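PDB 7LHV: sulfate transporter 4.1, chloroplastic from Arabidopsis thaliana, which couples proton movement to sulfate transport across the membrane as a symporter of the SLC26/SulP family and may help regulate sulfate assimilation. Local coordinates for residues 295-300 / 428-433; 499-504 / 531-536; 574-579 / 604-609. All coordinates share one frame; numbering follows the deposited sequence.

Contact 1: 295-300 / 428-433; sequences LGTTIA and YIPQCA
Thr297 packs against the backbone from Tyr428 to Pro430, and its two side-chain branches divide the work. The methyl branch, CG2, lies anti to the backbone N and meets the CB of Tyr428 at 3.7 Å, the two side chains passing each other at a slant. OG1, placed beside the backbone N with chi1 at -60°, lies 3.5 Å from Tyr428 O and also approaches Ile429 CA and Pro430 CD. That torsion also brings the hydroxyl back to its own helix, where it makes a weak hydrogen bond to Ile293 O. No hydrogen bond joins the two segments, and the contact is van der Waals packing. Tyr428 sets out toward the helix from its CB, but its ring leads away and takes up a cation-pi contact with Lys301.

The packing lies in the membrane domain of this SLC26 transporter, where the last turn of helix 284-300, predicted to be transmembrane, is laid against the entry to helix 431-443. Pro430 occupies the N-cap position of the latter. Its CB points toward helix 284-300, and CG does the touching: it lies 4.2 Å from the CB of Ala300 and equally 4.2 Å from Gly296 C, close to the helix backbone. Met260 of helix 255-277 touches both Pro430 and Ile299, bridging the two segments. Ile429 starts away from helix 284-300 and packs on Met114 of helix 91-119, while its backbone is hydrogen-bonded to Val311.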
ATOM      1  N   LEU A 295      16.602 -29.385  37.228  1.00 85.46           N
ATOM      2  CA  LEU A 295      16.121 -29.092  38.568  1.00 85.46           C
ATOM      3  C   LEU A 295      14.731 -29.677  38.779  1.00 85.46           C
ATOM      4  O   LEU A 295      14.525 -30.515  39.667  1.00 85.46           O
ATOM      5  CB  LEU A 295      16.121 -27.581  38.807  1.00 85.46           C
ATOM      6  CG  LEU A 295      15.656 -27.128  40.190  1.00 85.46           C
ATOM      7  CD1 LEU A 295      16.651 -27.565  41.250  1.00 85.46           C
ATOM      8  CD2 LEU A 295      15.468 -25.620  40.219  1.00 85.46           C
ATOM      9  N   GLY A 296      13.775 -29.289  37.931  1.00 84.77           N
ATOM     10  CA  GLY A 296      12.381 -29.597  38.217  1.00 84.77           C
ATOM     11  C   GLY A 296      12.119 -31.084  38.317  1.00 84.77           C
ATOM     12  O   GLY A 296      11.530 -31.561  39.293  1.00 84.77           O
ATOM     13  N   THR A 297      12.606 -31.844  37.331  1.00 86.75           N
ATOM     14  CA  THR A 297      12.427 -33.291  37.338  1.00 86.75           C
ATOM     15  C   THR A 297      12.917 -33.897  38.643  1.00 86.75           C
ATOM     16  O   THR A 297      12.297 -34.821  39.180  1.00 86.75           O
ATOM     17  CB  THR A 297      13.172 -33.911  36.156  1.00 86.75           C
ATOM     18  OG1 THR A 297      12.656 -33.379  34.931  1.00 86.75           O
ATOM     19  CG2 THR A 297      13.003 -35.420  36.155  1.00 86.75           C
ATOM     20  N   THR A 298      14.014 -33.360  39.183  1.00 89.69           N
ATOM     21  CA  THR A 298      14.556 -33.881  40.432  1.00 89.69           C
ATOM     22  C   THR A 298      13.509 -33.835  41.537  1.00 89.69           C
ATOM     23  O   THR A 298      13.257 -34.842  42.211  1.00 89.69           O
ATOM     24  CB  THR A 298      15.802 -33.089  40.826  1.00 89.69           C
ATOM     25  OG1 THR A 298      16.799 -33.235  39.807  1.00 89.69           O
ATOM     26  CG2 THR A 298      16.361 -33.602  42.141  1.00 89.69           C
ATOM     27  N   ILE A 299      12.849 -32.685  41.705  1.00 91.87           N
ATOM     28  CA  ILE A 299      11.788 -32.599  42.705  1.00 91.87           C
ATOM     29  C   ILE A 299      10.625 -33.503  42.324  1.00 91.87           C
ATOM     30  O   ILE A 299       9.974 -34.093  43.195  1.00 91.87           O
ATOM     31  CB  ILE A 299      11.335 -31.138  42.913  1.00 91.87           C
ATOM     32  CG1 ILE A 299      12.481 -30.278  43.459  1.00 91.87           C
ATOM     33  CG2 ILE A 299      10.143 -31.073  43.851  1.00 91.87           C
ATOM     34  CD1 ILE A 299      13.363 -29.640  42.417  1.00 91.87           C
ATOM     35  N   ALA A 300      10.349 -33.641  41.026  1.00 94.71           N
ATOM     36  CA  ALA A 300       9.313 -34.571  40.599  1.00 94.71           C
ATOM     37  C   ALA A 300       9.677 -36.017  40.906  1.00 94.71           C
ATOM     38  O   ALA A 300       8.786 -36.874  40.937  1.00 94.71           O
ATOM     39  CB  ALA A 300       9.037 -34.407  39.105  1.00 94.71           C
ATOM     40  N   TYR A 428       9.480 -37.611  32.323  1.00 83.93           N
ATOM     41  CA  TYR A 428       9.435 -37.130  33.697  1.00 83.93           C
ATOM     42  C   TYR A 428       9.511 -35.613  33.799  1.00 83.93           C
ATOM     43  O   TYR A 428       9.546 -35.086  34.915  1.00 83.93           O
ATOM     44  CB  TYR A 428      10.573 -37.750  34.512  1.00 83.93           C
ATOM     45  CG  TYR A 428      10.655 -39.254  34.411  1.00 83.93           C
ATOM     46  CD1 TYR A 428       9.577 -40.053  34.767  1.00 83.93           C
ATOM     47  CD2 TYR A 428      11.812 -39.875  33.964  1.00 83.93           C
ATOM     48  CE1 TYR A 428       9.650 -41.428  34.679  1.00 83.93           C
ATOM     49  CE2 TYR A 428      11.894 -41.251  33.871  1.00 83.93           C
ATOM     50  CZ  TYR A 428      10.811 -42.022  34.231  1.00 83.93           C
ATOM     51  OH  TYR A 428      10.887 -43.392  34.142  1.00 83.93           O
ATOM     52  N   ILE A 429       9.544 -34.904  32.677  1.00 77.88           N
ATOM     53  CA  ILE A 429       9.647 -33.447  32.685  1.00 77.88           C
ATOM     54  C   ILE A 429       8.290 -32.852  33.042  1.00 77.88           C
ATOM     55  O   ILE A 429       7.296 -33.130  32.357  1.00 77.88           O
ATOM     56  CB  ILE A 429      10.139 -32.914  31.331  1.00 77.88           C
ATOM     57  CG1 ILE A 429      11.566 -33.383  31.060  1.00 77.88           C
ATOM     58  CG2 ILE A 429      10.059 -31.401  31.299  1.00 77.88           C
ATOM     59  CD1 ILE A 429      12.086 -32.977  29.703  1.00 77.88           C
ATOM     60  N   PRO A 430       8.196 -32.044  34.094  1.00 75.04           N
ATOM     61  CA  PRO A 430       6.921 -31.392  34.407  1.00 75.04           C
ATOM     62  C   PRO A 430       6.537 -30.377  33.342  1.00 75.04           C
ATOM     63  O   PRO A 430       7.388 -29.775  32.687  1.00 75.04           O
ATOM     64  CB  PRO A 430       7.192 -30.706  35.753  1.00 75.04           C
ATOM     65  CG  PRO A 430       8.411 -31.378  36.297  1.00 75.04           C
ATOM     66  CD  PRO A 430       9.224 -31.756  35.105  1.00 75.04           C
ATOM     67  N   GLN A 431       5.226 -30.200  33.168  1.00 72.26           N
ATOM     68  CA  GLN A 431       4.738 -29.213  32.211  1.00 72.26           C
ATOM     69  C   GLN A 431       4.981 -27.792  32.698  1.00 72.26           C
ATOM     70  O   GLN A 431       5.189 -26.884  31.883  1.00 72.26           O
ATOM     71  CB  GLN A 431       3.251 -29.437  31.939  1.00 72.26           C
ATOM     72  CG  GLN A 431       2.936 -30.797  31.350  1.00 72.26           C
ATOM     73  CD  GLN A 431       1.449 -31.032  31.197  1.00 72.26           C
ATOM     74  OE1 GLN A 431       0.993 -32.172  31.155  1.00 72.26           O
ATOM     75  NE2 GLN A 431       0.685 -29.952  31.105  1.00 72.26           N
ATOM     76  N   CYS A 432       4.950 -27.575  34.014  1.00 69.48           N
ATOM     77  CA  CYS A 432       5.228 -26.244  34.542  1.00 69.48           C
ATOM     78  C   CYS A 432       6.656 -25.813  34.243  1.00 69.48           C
ATOM     79  O   CYS A 432       6.918 -24.618  34.076  1.00 69.48           O
ATOM     80  CB  CYS A 432       4.957 -26.206  36.045  1.00 69.48           C
ATOM     81  SG  CYS A 432       6.041 -27.256  37.023  1.00 69.48           S
ATOM     82  N   ALA A 433       7.592 -26.763  34.159  1.00 63.06           N
ATOM     83  CA  ALA A 433       8.958 -26.418  33.770  1.00 63.06           C
ATOM     84  C   ALA A 433       9.009 -25.881  32.346  1.00 63.06           C
ATOM     85  O   ALA A 433       9.682 -24.880  32.074  1.00 63.06           O
ATOM     86  CB  ALA A 433       9.869 -27.635  33.918  1.00 63.06           C
TER

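Contact 2: 499-504 / 531-536; sequences PHIAVL and VRIDSP
His500 and Asp534 meet side by side, pointing the same way, with imidazole and carboxylate planes 18° apart. ND1 of His500 donates to OD2 of Asp534 at 2.9 Å, using the anti lone pair of that oxygen. With CG anti to the backbone N (chi1 -172°), the imidazole is carried alongside the carboxylate. Between the backbones of the same residues, Asp534 N bonds to His500 O at 3.0 Å, adding a third backbone link beside those of Ala502 and Arg532.

The antiparallel ladder follows: Ala502 and Arg532 form a hydrogen-bonded pair, each N to the other's O at 2.9 Å, while Ile501 with Ile533 and Val503 with Val531 are non-hydrogen-bonded pairs. Ile501 CG2 rests on Val531 CG1 at 3.6 Å, on the sheet face covered by Arg548 and Tyr552 of helix 542-560. On the other face, Leu504 CD1 lies over one face of the Arg532 guanidinium, and NH2 approaches the CB of Ala502 at 3.5 Å.

This is the edge of the STAS domain sheet, and Thr580 of the second subunit packs on His500. Arg532, bent at chi3, has Asp534 OD2 in its guanidinium plane, and NH2 meets that oxygen on the syn side at 3.3 Å, 20° out of the carboxylate plane. With OD2 gripped by imidazole and guanidinium, the carboxylate is restrained in rotation, and the two donors would favour its negative charge.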
ATOM      1  N   PRO A 499       5.642  15.308  -1.940  1.00 51.67           N
ATOM      2  CA  PRO A 499       7.048  15.593  -2.230  1.00 51.67           C
ATOM      3  C   PRO A 499       7.412  17.024  -1.870  1.00 51.67           C
ATOM      4  O   PRO A 499       6.567  17.919  -1.807  1.00 51.67           O
ATOM      5  CB  PRO A 499       7.151  15.359  -3.738  1.00 51.67           C
ATOM      6  CG  PRO A 499       5.796  15.662  -4.238  1.00 51.67           C
ATOM      7  CD  PRO A 499       4.847  15.190  -3.174  1.00 51.67           C
ATOM      8  N   HIS A 500       8.701  17.228  -1.625  1.00 60.29           N
ATOM      9  CA  HIS A 500       9.204  18.549  -1.284  1.00 60.29           C
ATOM     10  C   HIS A 500       9.433  19.357  -2.552  1.00 60.29           C
ATOM     11  O   HIS A 500      10.067  18.880  -3.497  1.00 60.29           O
ATOM     12  CB  HIS A 500      10.497  18.440  -0.481  1.00 60.29           C
ATOM     13  CG  HIS A 500      10.983  19.748   0.061  1.00 60.29           C
ATOM     14  ND1 HIS A 500      12.119  20.373  -0.407  1.00 60.29           N
ATOM     15  CD2 HIS A 500      10.486  20.549   1.034  1.00 60.29           C
ATOM     16  CE1 HIS A 500      12.301  21.502   0.253  1.00 60.29           C
ATOM     17  NE2 HIS A 500      11.325  21.634   1.133  1.00 60.29           N
ATOM     18  N   ILE A 501       8.907  20.577  -2.574  1.00 60.11           N
ATOM     19  CA  ILE A 501       9.053  21.490  -3.698  1.00 60.11           C
ATOM     20  C   ILE A 501       9.661  22.783  -3.175  1.00 60.11           C
ATOM     21  O   ILE A 501       9.158  23.363  -2.208  1.00 60.11           O
ATOM     22  CB  ILE A 501       7.704  21.750  -4.391  1.00 60.11           C
ATOM     23  CG1 ILE A 501       7.296  20.533  -5.222  1.00 60.11           C
ATOM     24  CG2 ILE A 501       7.775  22.991  -5.250  1.00 60.11           C
ATOM     25  CD1 ILE A 501       5.922  20.641  -5.822  1.00 60.11           C
ATOM     26  N   ALA A 502      10.737  23.232  -3.813  1.00 63.36           N
ATOM     27  CA  ALA A 502      11.520  24.355  -3.325  1.00 63.36           C
ATOM     28  C   ALA A 502      11.388  25.551  -4.257  1.00 63.36           C
ATOM     29  O   ALA A 502      11.507  25.415  -5.478  1.00 63.36           O
ATOM     30  CB  ALA A 502      12.995  23.974  -3.189  1.00 63.36           C
ATOM     31  N   VAL A 503      11.149  26.721  -3.672  1.00 67.03           N
ATOM     32  CA  VAL A 503      11.113  27.976  -4.413  1.00 67.03           C
ATOM     33  C   VAL A 503      12.511  28.576  -4.327  1.00 67.03           C
ATOM     34  O   VAL A 503      12.923  29.082  -3.284  1.00 67.03           O
ATOM     35  CB  VAL A 503      10.049  28.929  -3.867  1.00 67.03           C
ATOM     36  CG1 VAL A 503      10.115  30.263  -4.589  1.00 67.03           C
ATOM     37  CG2 VAL A 503       8.669  28.312  -4.007  1.00 67.03           C
ATOM     38  N   LEU A 504      13.243  28.518  -5.433  1.00 66.05           N
ATOM     39  CA  LEU A 504      14.636  28.942  -5.439  1.00 66.05           C
ATOM     40  C   LEU A 504      14.753  30.458  -5.511  1.00 66.05           C
ATOM     41  O   LEU A 504      13.901  31.146  -6.077  1.00 66.05           O
ATOM     42  CB  LEU A 504      15.384  28.318  -6.615  1.00 66.05           C
ATOM     43  CG  LEU A 504      15.808  26.862  -6.472  1.00 66.05           C
ATOM     44  CD1 LEU A 504      14.610  25.976  -6.551  1.00 66.05           C
ATOM     45  CD2 LEU A 504      16.789  26.505  -7.568  1.00 66.05           C
ATOM     46  N   VAL A 531      10.945  27.030  -9.535  1.00 58.97           N
ATOM     47  CA  VAL A 531      10.440  25.919  -8.740  1.00 58.97           C
ATOM     48  C   VAL A 531      11.272  24.683  -9.046  1.00 58.97           C
ATOM     49  O   VAL A 531      11.502  24.359 -10.215  1.00 58.97           O
ATOM     50  CB  VAL A 531       8.949  25.660  -9.022  1.00 58.97           C
ATOM     51  CG1 VAL A 531       8.526  24.320  -8.461  1.00 58.97           C
ATOM     52  CG2 VAL A 531       8.109  26.766  -8.427  1.00 58.97           C
ATOM     53  N   ARG A 532      11.718  23.996  -7.999  1.00 60.15           N
ATOM     54  CA  ARG A 532      12.459  22.750  -8.124  1.00 60.15           C
ATOM     55  C   ARG A 532      11.685  21.642  -7.432  1.00 60.15           C
ATOM     56  O   ARG A 532      11.303  21.782  -6.265  1.00 60.15           O
ATOM     57  CB  ARG A 532      13.853  22.875  -7.513  1.00 60.15           C
ATOM     58  CG  ARG A 532      14.759  21.690  -7.714  1.00 60.15           C
ATOM     59  CD  ARG A 532      16.026  21.857  -6.899  1.00 60.15           C
ATOM     60  NE  ARG A 532      15.746  21.814  -5.469  1.00 60.15           N
ATOM     61  CZ  ARG A 532      16.439  22.475  -4.551  1.00 60.15           C
ATOM     62  NH1 ARG A 532      17.471  23.234  -4.877  1.00 60.15           N
ATOM     63  NH2 ARG A 532      16.084  22.369  -3.274  1.00 60.15           N
ATOM     64  N   ILE A 533      11.450  20.549  -8.149  1.00 57.03           N
ATOM     65  CA  ILE A 533      10.775  19.384  -7.594  1.00 57.03           C
ATOM     66  C   ILE A 533      11.849  18.429  -7.091  1.00 57.03           C
ATOM     67  O   ILE A 533      12.523  17.770  -7.884  1.00 57.03           O
ATOM     68  CB  ILE A 533       9.867  18.710  -8.628  1.00 57.03           C
ATOM     69  CG1 ILE A 533       8.769  19.671  -9.084  1.00 57.03           C
ATOM     70  CG2 ILE A 533       9.261  17.444  -8.053  1.00 57.03           C
ATOM     71  CD1 ILE A 533       9.023  20.290 -10.437  1.00 57.03           C
ATOM     72  N   ASP A 534      12.003  18.345  -5.772  1.00 56.87           N
ATOM     73  CA  ASP A 534      13.069  17.545  -5.184  1.00 56.87           C
ATOM     74  C   ASP A 534      12.694  16.072  -5.105  1.00 56.87           C
ATOM     75  O   ASP A 534      12.815  15.459  -4.040  1.00 56.87           O
ATOM     76  CB  ASP A 534      13.413  18.065  -3.788  1.00 56.87           C
ATOM     77  CG  ASP A 534      13.952  19.478  -3.806  1.00 56.87           C
ATOM     78  OD1 ASP A 534      14.755  19.797  -4.704  1.00 56.87           O
ATOM     79  OD2 ASP A 534      13.575  20.273  -2.920  1.00 56.87           O
ATOM     80  N   SER A 535      12.261  15.492  -6.224  1.00 53.21           N
ATOM     81  CA  SER A 535      11.860  14.092  -6.275  1.00 53.21           C
ATOM     82  C   SER A 535      11.541  13.685  -7.706  1.00 53.21           C
ATOM     83  O   SER A 535      11.207  14.543  -8.532  1.00 53.21           O
ATOM     84  CB  SER A 535      10.643  13.841  -5.387  1.00 53.21           C
ATOM     85  OG  SER A 535       9.622  14.783  -5.658  1.00 53.21           O
ATOM     86  N   PRO A 536      11.638  12.401  -8.043  1.00 50.56           N
ATOM     87  CA  PRO A 536      11.104  11.945  -9.328  1.00 50.56           C
ATOM     88  C   PRO A 536       9.595  12.114  -9.369  1.00 50.56           C
ATOM     89  O   PRO A 536       8.905  11.975  -8.357  1.00 50.56           O
ATOM     90  CB  PRO A 536      11.504  10.467  -9.376  1.00 50.56           C
ATOM     91  CG  PRO A 536      11.714  10.088  -7.960  1.00 50.56           C
ATOM     92  CD  PRO A 536      12.259  11.303  -7.288  1.00 50.56           C
TER

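Contact 3: 574-579 / 604-609; sequences LEMSPV and LAISNP
Leu574 and Ile606 pair in parallel at the ends of strands 569-575 and 603-606, with Leu574 bonded to the residues flanking Ile606. Leu574 N donates to Ala605 O at 3.0 Å, and Ser607 N returns a bond to Leu574 O at 2.9 Å. The second of these comes one residue past the end of strand 603-606, so the pairing carries over into the loop that follows.

Apolar contacts gather on the side of the sheet where helix 584-599 lies. Leu574 CD1 and Leu604 CD1 touch at 3.5 Å as the two leucines slant across each other, with Leu590 of that helix against the first and Tyr594 and Tyr597 against the second. Further along, the thioether of Met576 reaches back over Ile606: SD lies 3.6 Å from CG2 and 3.9 Å from CD1, placed by a chain that runs extended at chi2 and bends at chi3. Strand, helix and strand together form a right-handed beta-alpha-beta crossover of the STAS domain, and the two leucines pack between its sheet and its helix. Beyond the strands, Ser577 and Asn608 are in van der Waals contact through their CB atoms, 3.7 Å apart.

Polar contacts occupy the other side. Ser607 OG, anti to its own N at 179°, donates to Glu575 OE2 at 2.7 Å, meeting the syn side but 33° out of the carboxylate plane. Glu575 bends at chi2 to bring OE2 to the serine hydroxyl, and Arg532 of the adjacent strand packs on it. Both Glu575 and Ser607 are buried and touch Val635 of helix 635-643. A carboxylate in such surroundings is costly to bury, and the serine hydroxyl would probably offset part of that cost.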
ATOM      1  N   LEU A 574      10.846  25.504 -14.073  1.00 61.85           N
ATOM      2  CA  LEU A 574      10.956  24.257 -13.328  1.00 61.85           C
ATOM      3  C   LEU A 574      12.394  23.765 -13.378  1.00 61.85           C
ATOM      4  O   LEU A 574      12.955  23.566 -14.459  1.00 61.85           O
ATOM      5  CB  LEU A 574      10.000  23.192 -13.861  1.00 61.85           C
ATOM      6  CG  LEU A 574       8.533  23.318 -13.459  1.00 61.85           C
ATOM      7  CD1 LEU A 574       7.858  24.475 -14.151  1.00 61.85           C
ATOM      8  CD2 LEU A 574       7.809  22.020 -13.752  1.00 61.85           C
ATOM      9  N   GLU A 575      12.979  23.572 -12.200  1.00 65.91           N
ATOM     10  CA  GLU A 575      14.281  22.934 -12.070  1.00 65.91           C
ATOM     11  C   GLU A 575      14.055  21.435 -11.964  1.00 65.91           C
ATOM     12  O   GLU A 575      13.560  20.946 -10.943  1.00 65.91           O
ATOM     13  CB  GLU A 575      15.010  23.458 -10.840  1.00 65.91           C
ATOM     14  CG  GLU A 575      15.355  24.909 -10.932  1.00 65.91           C
ATOM     15  CD  GLU A 575      16.360  25.176 -12.014  1.00 65.91           C
ATOM     16  OE1 GLU A 575      17.219  24.306 -12.267  1.00 65.91           O
ATOM     17  OE2 GLU A 575      16.264  26.245 -12.636  1.00 65.91           O
ATOM     18  N   MET A 576      14.398  20.699 -13.015  1.00 60.94           N
ATOM     19  CA  MET A 576      14.177  19.262 -13.028  1.00 60.94           C
ATOM     20  C   MET A 576      15.479  18.485 -12.875  1.00 60.94           C
ATOM     21  O   MET A 576      15.541  17.306 -13.232  1.00 60.94           O
ATOM     22  CB  MET A 576      13.434  18.854 -14.300  1.00 60.94           C
ATOM     23  CG  MET A 576      12.018  19.407 -14.338  1.00 60.94           C
ATOM     24  SD  MET A 576      11.089  19.047 -15.834  1.00 60.94           S
ATOM     25  CE  MET A 576      10.815  17.295 -15.628  1.00 60.94           C
ATOM     26  N   SER A 577      16.525  19.136 -12.365  1.00 59.55           N
ATOM     27  CA  SER A 577      17.769  18.426 -12.085  1.00 59.55           C
ATOM     28  C   SER A 577      17.620  17.323 -11.041  1.00 59.55           C
ATOM     29  O   SER A 577      18.173  16.231 -11.267  1.00 59.55           O
ATOM     30  CB  SER A 577      18.869  19.427 -11.699  1.00 59.55           C
ATOM     31  OG  SER A 577      18.488  20.275 -10.634  1.00 59.55           O
ATOM     32  N   PRO A 578      16.922  17.503  -9.911  1.00 55.47           N
ATOM     33  CA  PRO A 578      16.743  16.375  -8.990  1.00 55.47           C
ATOM     34  C   PRO A 578      15.689  15.381  -9.435  1.00 55.47           C
ATOM     35  O   PRO A 578      15.580  14.311  -8.822  1.00 55.47           O
ATOM     36  CB  PRO A 578      16.329  17.059  -7.685  1.00 55.47           C
ATOM     37  CG  PRO A 578      15.609  18.242  -8.125  1.00 55.47           C
ATOM     38  CD  PRO A 578      16.290  18.721  -9.372  1.00 55.47           C
ATOM     39  N   VAL A 579      14.913  15.692 -10.471  1.00 53.72           N
ATOM     40  CA  VAL A 579      13.892  14.781 -10.980  1.00 53.72           C
ATOM     41  C   VAL A 579      14.616  13.670 -11.733  1.00 53.72           C
ATOM     42  O   VAL A 579      15.072  13.863 -12.860  1.00 53.72           O
ATOM     43  CB  VAL A 579      12.875  15.499 -11.868  1.00 53.72           C
ATOM     44  CG1 VAL A 579      11.797  14.537 -12.308  1.00 53.72           C
ATOM     45  CG2 VAL A 579      12.266  16.672 -11.131  1.00 53.72           C
ATOM     46  N   LEU A 604       5.807  28.826 -19.360  1.00 65.94           N
ATOM     47  CA  LEU A 604       6.400  27.665 -18.712  1.00 65.94           C
ATOM     48  C   LEU A 604       7.748  27.364 -19.348  1.00 65.94           C
ATOM     49  O   LEU A 604       7.866  27.326 -20.577  1.00 65.94           O
ATOM     50  CB  LEU A 604       5.490  26.444 -18.829  1.00 65.94           C
ATOM     51  CG  LEU A 604       5.957  25.251 -17.999  1.00 65.94           C
ATOM     52  CD1 LEU A 604       5.534  25.458 -16.566  1.00 65.94           C
ATOM     53  CD2 LEU A 604       5.425  23.939 -18.542  1.00 65.94           C
ATOM     54  N   ALA A 605       8.758  27.144 -18.512  1.00 66.41           N
ATOM     55  CA  ALA A 605      10.099  26.827 -18.971  1.00 66.41           C
ATOM     56  C   ALA A 605      10.631  25.626 -18.205  1.00 66.41           C
ATOM     57  O   ALA A 605      10.256  25.387 -17.055  1.00 66.41           O
ATOM     58  CB  ALA A 605      11.048  28.019 -18.800  1.00 66.41           C
ATOM     59  N   ILE A 606      11.501  24.863 -18.860  1.00 67.66           N
ATOM     60  CA  ILE A 606      12.180  23.724 -18.254  1.00 67.66           C
ATOM     61  C   ILE A 606      13.669  24.030 -18.220  1.00 67.66           C
ATOM     62  O   ILE A 606      14.260  24.384 -19.248  1.00 67.66           O
ATOM     63  CB  ILE A 606      11.897  22.421 -19.017  1.00 67.66           C
ATOM     64  CG1 ILE A 606      10.393  22.244 -19.216  1.00 67.66           C
ATOM     65  CG2 ILE A 606      12.480  21.238 -18.275  1.00 67.66           C
ATOM     66  CD1 ILE A 606       9.632  22.025 -17.934  1.00 67.66           C
ATOM     67  N   SER A 607      14.275  23.901 -17.041  1.00 71.34           N
ATOM     68  CA  SER A 607      15.625  24.401 -16.806  1.00 71.34           C
ATOM     69  C   SER A 607      16.696  23.327 -16.976  1.00 71.34           C
ATOM     70  O   SER A 607      17.588  23.472 -17.815  1.00 71.34           O
ATOM     71  CB  SER A 607      15.711  25.017 -15.408  1.00 71.34           C
ATOM     72  OG  SER A 607      17.022  25.482 -15.137  1.00 71.34           O
ATOM     73  N   ASN A 608      16.637  22.257 -16.185  1.00 72.91           N
ATOM     74  CA  ASN A 608      17.686  21.236 -16.162  1.00 72.91           C
ATOM     75  C   ASN A 608      17.065  19.867 -16.388  1.00 72.91           C
ATOM     76  O   ASN A 608      16.922  19.076 -15.447  1.00 72.91           O
ATOM     77  CB  ASN A 608      18.453  21.255 -14.838  1.00 72.91           C
ATOM     78  CG  ASN A 608      19.333  22.476 -14.688  1.00 72.91           C
ATOM     79  OD1 ASN A 608      19.333  23.364 -15.537  1.00 72.91           O
ATOM     80  ND2 ASN A 608      20.091  22.527 -13.600  1.00 72.91           N
ATOM     81  N   PRO A 609      16.692  19.546 -17.625  1.00 72.77           N
ATOM     82  CA  PRO A 609      16.098  18.230 -17.884  1.00 72.77           C
ATOM     83  C   PRO A 609      17.157  17.141 -17.823  1.00 72.77           C
ATOM     84  O   PRO A 609      18.231  17.263 -18.413  1.00 72.77           O
ATOM     85  CB  PRO A 609      15.513  18.370 -19.294  1.00 72.77           C
ATOM     86  CG  PRO A 609      15.592  19.835 -19.624  1.00 72.77           C
ATOM     87  CD  PRO A 609      16.745  20.363 -18.843  1.00 72.77           C
TER

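In the fold
The three contacts follow one another along the chain, each closing before the next opens. Contact 1 lies in the membrane domain, which carries out transport, on the opposite side of the chain's centre from the others: its centre is about 67 Å from that of contact 2 and 74 Å from that of contact 3. Contacts 2 and 3, centres about 10 Å apart, belong to one four-stranded mixed sheet of the STAS domain, in the order 501-504, 527-533, 569-575, 603-606. The middle strands are neighbours, joined by a probable hydrogen bond between Val531 O and Glu575 N, so the two contacts build that sheet continuously from one edge to the other.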